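Local coordinates for protein HD superfamily hydrolase (Clostridium acetobutylicum ATCC 824, PDB 3CCG) that probably hydrolyses diadenosine tetraphosphate symmetrically to two ADP, as an HD-domain phosphohydrolase with two iron ions in its active site, at residues A[15-20]-A[53-57]; A[26-31]-A[129-134]. All coordinates share one frame; numbering follows the deposited sequence.

Interaction 1. Residues A[15-20]-A[53-57]; sequences NLGEKR and DCAKK. With FE (Fe (III) ion), chain B; FE (Fe (III) ion), chain C; PO4 (phosphate ion), chain D.
The di-iron site of the HD domain gives this contact its polar end, where Arg-20 of helix 5-38 meets Asp-53, the aspartate of the HD pair, and Lys-56 of the turn it begins. Asp-53 bridges the metals: OD1 binds one iron at 2.2 Å and OD2 the other at 2.5 Å. His-86 and His-112 complete the protein ligands of the first iron; His-23, His-52 and Asp-130 serve the second. A phosphate, probably from the crystallisation liquor, also spans both irons. Lys-56 NZ grips it with two hydrogen bonds, to O1 and O3, each 2.8 Å. Bends at chi2 (62°) and chi3 (75°) bring the Arg-20 guanidinium round to the anion, NH1 coming within 2.8 Å of phosphate O4 at the group's edge. Lys-56 CE lies over one face, toward its rim, 3.5 Å from Arg-20 NH2. The guanidinium plane stands 81° from that of the Asp-53 carboxylate, so the two do not lie flat side by side. Farther from the metals, Leu-16 CD2 packs 3.3 Å from Asp-53 O and 3.7 Å from Lys-57 CG. The type I turn from Asp-53 to Lys-56 thus sets a metal ligand beside an anion-binding lysine, consistent with a substrate-phosphate pocket.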
loop_
_atom_site.group_PDB
_atom_site.type_symbol
_atom_site.label_atom_id
_atom_site.label_comp_id
_atom_site.label_asym_id
_atom_site.label_seq_id
_atom_site.Cartn_x
_atom_site.Cartn_y
_atom_site.Cartn_z
ATOM N N ASN A 15 8.595 11.390 30.969
ATOM C CA ASN A 15 8.319 11.774 29.583
ATOM C C ASN A 15 6.987 11.260 29.074
ATOM O O ASN A 15 6.331 11.927 28.278
ATOM C CB ASN A 15 9.470 11.372 28.645
ATOM C CG ASN A 15 10.652 12.334 28.721
ATOM O OD1 ASN A 15 10.580 13.440 28.195
ATOM N ND2 ASN A 15 11.724 11.928 29.362
ATOM N N LEU A 16 6.557 10.121 29.568
ATOM C CA LEU A 16 5.353 9.486 29.072
ATOM C C LEU A 16 4.118 9.701 29.937
ATOM O O LEU A 16 3.000 9.618 29.452
ATOM C CB LEU A 16 5.626 7.971 28.914
ATOM C CG LEU A 16 6.698 7.629 27.868
ATOM C CD1 LEU A 16 6.800 6.141 27.761
ATOM C CD2 LEU A 16 6.401 8.343 26.507
ATOM N N GLY A 17 4.323 9.919 31.228
ATOM C CA GLY A 17 3.175 10.049 32.139
ATOM C C GLY A 17 2.727 8.673 32.585
ATOM O O GLY A 17 3.168 7.638 32.046
ATOM N N GLU A 18 1.866 8.635 33.587
ATOM C CA GLU A 18 1.465 7.369 34.191
ATOM C C GLU A 18 0.858 6.328 33.271
ATOM O O GLU A 18 1.265 5.167 33.305
ATOM C CB GLU A 18 0.506 7.642 35.379
ATOM C CG GLU A 18 -0.123 6.373 35.965
ATOM N N LYS A 19 -0.138 6.707 32.496
ATOM C CA LYS A 19 -0.871 5.746 31.697
ATOM C C LYS A 19 0.040 5.102 30.634
ATOM O O LYS A 19 0.093 3.858 30.505
ATOM C CB LYS A 19 -2.061 6.430 31.062
ATOM C CG LYS A 19 -3.101 5.519 30.489
ATOM N N ARG A 20 0.774 5.945 29.903
ATOM C CA ARG A 20 1.614 5.452 28.784
ATOM C C ARG A 20 2.840 4.689 29.331
ATOM O O ARG A 20 3.324 3.741 28.686
ATOM C CB ARG A 20 1.973 6.581 27.855
ATOM C CG ARG A 20 2.677 6.165 26.566
ATOM C CD ARG A 20 1.825 5.268 25.690
ATOM N NE ARG A 20 0.774 6.013 25.008
ATOM C CZ ARG A 20 0.032 5.483 24.049
ATOM N NH1 ARG A 20 0.267 4.244 23.669
ATOM N NH2 ARG A 20 -0.908 6.195 23.470
ATOM N N ASP A 53 8.296 3.144 23.113
ATOM C CA ASP A 53 7.447 4.338 22.955
ATOM C C ASP A 53 8.157 5.555 23.592
ATOM O O ASP A 53 7.491 6.513 23.943
ATOM C CB ASP A 53 6.021 4.167 23.532
ATOM C CG ASP A 53 4.999 3.871 22.507
ATOM O OD1 ASP A 53 5.249 3.897 21.298
ATOM O OD2 ASP A 53 3.856 3.566 22.918
ATOM N N CYS A 54 9.466 5.517 23.757
ATOM C CA CYS A 54 10.156 6.606 24.436
ATOM C C CYS A 54 9.919 8.019 23.800
ATOM O O CYS A 54 10.077 9.078 24.484
ATOM C CB CYS A 54 11.651 6.285 24.678
ATOM S SG CYS A 54 12.650 6.223 23.208
ATOM N N ALA A 55 9.610 8.053 22.495
ATOM C CA ALA A 55 9.390 9.321 21.758
ATOM C C ALA A 55 7.911 9.578 21.516
ATOM O O ALA A 55 7.558 10.525 20.858
ATOM C CB ALA A 55 10.106 9.304 20.415
ATOM N N LYS A 56 7.054 8.744 22.101
ATOM C CA LYS A 56 5.618 8.821 21.835
ATOM C C LYS A 56 4.943 10.164 22.163
ATOM O O LYS A 56 4.018 10.569 21.443
ATOM C CB LYS A 56 4.900 7.701 22.622
ATOM C CG LYS A 56 3.332 7.685 22.495
ATOM C CD LYS A 56 2.969 7.359 21.125
ATOM C CE LYS A 56 1.425 7.107 21.003
ATOM N NZ LYS A 56 1.003 6.548 19.743
ATOM N N LYS A 57 5.387 10.805 23.207
ATOM C CA LYS A 57 4.751 12.024 23.681
ATOM C C LYS A 57 5.360 13.304 23.126
ATOM O O LYS A 57 5.086 14.401 23.592
ATOM C CB LYS A 57 4.767 12.091 25.211
ATOM C CG LYS A 57 3.911 11.068 25.890
ATOM C CD LYS A 57 2.454 11.356 25.601
ATOM C CE LYS A 57 1.542 10.548 26.545
ATOM N NZ LYS A 57 0.155 10.759 26.066
HETATM FE FE FE B . 4.106 3.269 19.560
HETATM FE FE FE C . 2.972 1.390 22.116
HETATM P P PO4 D . 0.901 3.217 20.448
HETATM O O1 PO4 D . 2.259 4.072 20.382
HETATM O O2 PO4 D . 0.686 2.208 19.299
HETATM O O3 PO4 D . -0.271 4.184 20.601
HETATM O O4 PO4 D . 0.879 2.372 21.652
HETATM O O HOH W 1 3.627 1.540 20.543
HETATM O O HOH W 2 2.900 2.681 17.950
#

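Interaction 2. Residues A[26-31]-A[129-134]; sequences GVMDTA and ADYIEP. With FE (Fe (III) ion), chain C.
The methyl group of Ala-129 sits between two side chains of helix 5-38, with Val-27 CG1 3.9 Å and Thr-30 CG2 3.8 Å from its CB. Thr-30 CG2 also meets Ile-132 CG1 at 3.8 Å, the two side chains crossing at a slant. The other Val-27 branch, CG2, lies against Glu-133 CG at 3.8 Å, and here the side chains cross at roughly a right angle. Thr-30 OG1 lies against Pro-134 CD at 3.3 Å, the two side chains running past each other in opposite directions. This packing joins helix 5-38 to the C-terminal end of helix 121-132, which carries the last aspartate of the H...HD...D metal motif. At the metal, Asp-130 OD1 binds at 2.2 Å the iron that Asp-53 OD2 and His-23 also bind, its CB directed away from helix 5-38. Among the polar groups, Glu-133 accepts hydrogen bonds from Gly-135 N at OE1 and from ND1 of the iron ligand His-23 at OE2, making it a second-shell residue. Thr-30 OG1 donates to Gly-26 O at 2.9 Å, from 36° out of the carbonyl plane; Thr-30 N reaches the same oxygen from the opposite face.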
loop_
_atom_site.group_PDB
_atom_site.type_symbol
_atom_site.label_atom_id
_atom_site.label_comp_id
_atom_site.label_asym_id
_atom_site.label_seq_id
_atom_site.Cartn_x
_atom_site.Cartn_y
_atom_site.Cartn_z
ATOM N N GLY A 26 3.657 -2.968 30.306
ATOM C CA GLY A 26 2.890 -4.072 29.761
ATOM C C GLY A 26 3.527 -4.636 28.507
ATOM O O GLY A 26 3.604 -5.844 28.303
ATOM N N VAL A 27 3.965 -3.733 27.649
ATOM C CA VAL A 27 4.625 -4.192 26.433
ATOM C C VAL A 27 5.910 -4.974 26.752
ATOM O O VAL A 27 6.200 -6.029 26.157
ATOM C CB VAL A 27 4.877 -3.021 25.438
ATOM C CG1 VAL A 27 5.718 -3.505 24.229
ATOM C CG2 VAL A 27 3.500 -2.473 25.013
HETATM N N MSE A 28 6.666 -4.461 27.704
HETATM C CA MSE A 28 7.865 -5.120 28.158
HETATM C C MSE A 28 7.577 -6.528 28.624
HETATM O O MSE A 28 8.195 -7.489 28.207
HETATM C CB MSE A 28 8.446 -4.355 29.328
HETATM C CG MSE A 28 9.764 -4.897 29.920
HETATM SE SE MSE A 28 10.313 -3.999 31.567
HETATM C CE MSE A 28 8.779 -4.704 32.663
ATOM N N ASP A 29 6.625 -6.631 29.539
ATOM C CA ASP A 29 6.274 -7.960 30.083
ATOM C C ASP A 29 5.801 -8.919 28.967
ATOM O O ASP A 29 6.102 -10.099 28.963
ATOM C CB ASP A 29 5.191 -7.859 31.139
ATOM C CG ASP A 29 5.681 -7.266 32.447
ATOM O OD1 ASP A 29 6.886 -7.299 32.740
ATOM O OD2 ASP A 29 4.781 -6.776 33.151
ATOM N N THR A 30 4.962 -8.406 28.080
ATOM C CA THR A 30 4.453 -9.205 26.984
ATOM C C THR A 30 5.550 -9.660 26.037
ATOM O O THR A 30 5.593 -10.820 25.587
ATOM C CB THR A 30 3.373 -8.422 26.195
ATOM O OG1 THR A 30 2.298 -8.090 27.073
ATOM C CG2 THR A 30 2.859 -9.231 24.994
ATOM N N ALA A 31 6.466 -8.744 25.717
ATOM C CA ALA A 31 7.614 -9.059 24.872
ATOM C C ALA A 31 8.440 -10.166 25.515
ATOM O O ALA A 31 8.882 -11.068 24.860
ATOM C CB ALA A 31 8.496 -7.813 24.634
ATOM N N ALA A 129 3.383 -7.118 20.490
ATOM C CA ALA A 129 3.223 -6.881 21.936
ATOM C C ALA A 129 2.471 -5.616 22.206
ATOM O O ALA A 129 1.644 -5.566 23.127
ATOM C CB ALA A 129 4.596 -6.842 22.653
ATOM N N ASP A 130 2.674 -4.614 21.351
ATOM C CA ASP A 130 1.965 -3.365 21.522
ATOM C C ASP A 130 0.417 -3.543 21.464
ATOM O O ASP A 130 -0.326 -2.922 22.218
ATOM C CB ASP A 130 2.449 -2.393 20.449
ATOM C CG ASP A 130 2.018 -0.983 20.725
ATOM O OD1 ASP A 130 2.096 -0.572 21.878
ATOM O OD2 ASP A 130 1.669 -0.279 19.767
ATOM N N TYR A 131 -0.024 -4.425 20.577
ATOM C CA TYR A 131 -1.444 -4.762 20.375
ATOM C C TYR A 131 -2.059 -5.687 21.418
ATOM O O TYR A 131 -3.232 -5.599 21.711
ATOM C CB TYR A 131 -1.634 -5.409 18.983
ATOM C CG TYR A 131 -1.517 -4.422 17.860
ATOM C CD1 TYR A 131 -0.281 -4.096 17.300
ATOM C CD2 TYR A 131 -2.636 -3.771 17.384
ATOM C CE1 TYR A 131 -0.184 -3.149 16.285
ATOM C CE2 TYR A 131 -2.541 -2.822 16.395
ATOM C CZ TYR A 131 -1.320 -2.522 15.838
ATOM O OH TYR A 131 -1.263 -1.563 14.832
ATOM N N ILE A 132 -1.271 -6.598 21.958
ATOM C CA ILE A 132 -1.842 -7.625 22.818
ATOM C C ILE A 132 -1.492 -7.529 24.325
ATOM O O ILE A 132 -1.879 -8.420 25.102
ATOM C CB ILE A 132 -1.442 -9.036 22.277
ATOM C CG1 ILE A 132 0.057 -9.293 22.393
ATOM C CG2 ILE A 132 -1.939 -9.240 20.810
ATOM C CD1 ILE A 132 0.507 -10.712 22.218
ATOM N N GLU A 133 -0.754 -6.485 24.725
ATOM C CA GLU A 133 -0.368 -6.292 26.126
ATOM C C GLU A 133 -1.654 -6.233 26.934
ATOM O O GLU A 133 -2.696 -5.791 26.434
ATOM C CB GLU A 133 0.582 -5.100 26.341
ATOM C CG GLU A 133 0.024 -3.768 25.952
ATOM C CD GLU A 133 -0.555 -3.006 27.127
ATOM O OE1 GLU A 133 -0.617 -3.605 28.245
ATOM O OE2 GLU A 133 -0.928 -1.808 26.919
ATOM N N PRO A 134 -1.587 -6.723 28.167
ATOM C CA PRO A 134 -2.781 -6.983 28.993
ATOM C C PRO A 134 -3.680 -5.801 29.215
ATOM O O PRO A 134 -4.869 -5.989 29.459
ATOM C CB PRO A 134 -2.187 -7.443 30.328
ATOM C CG PRO A 134 -0.827 -7.878 30.027
ATOM C CD PRO A 134 -0.347 -7.168 28.816
HETATM FE FE FE C . 2.972 1.390 22.116
HETATM O O HOH W 1 3.627 1.540 20.543
#

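Overall arrangement
Interactions 1 and 2 share helix 5-38, using successive parts of it, 15-20 and then 26-31. Their partners follow in the same order, 53-57 in the loop after helix 42-51 and 129-134 at the end of helix 121-132, so the two pairings cross along the chain. The centres lie 15 Å apart and the nearest atoms about 5 Å apart, without touching. What connects them is one iron ion, with a solvent oxygen modelled between the two irons; His-23, another ligand of that shared iron, stands on helix 5-38 between the two parts. The long helix packs against both segments, distant in sequence, that carry Asp-53 and Asp-130, and these carboxylates converge on one metal.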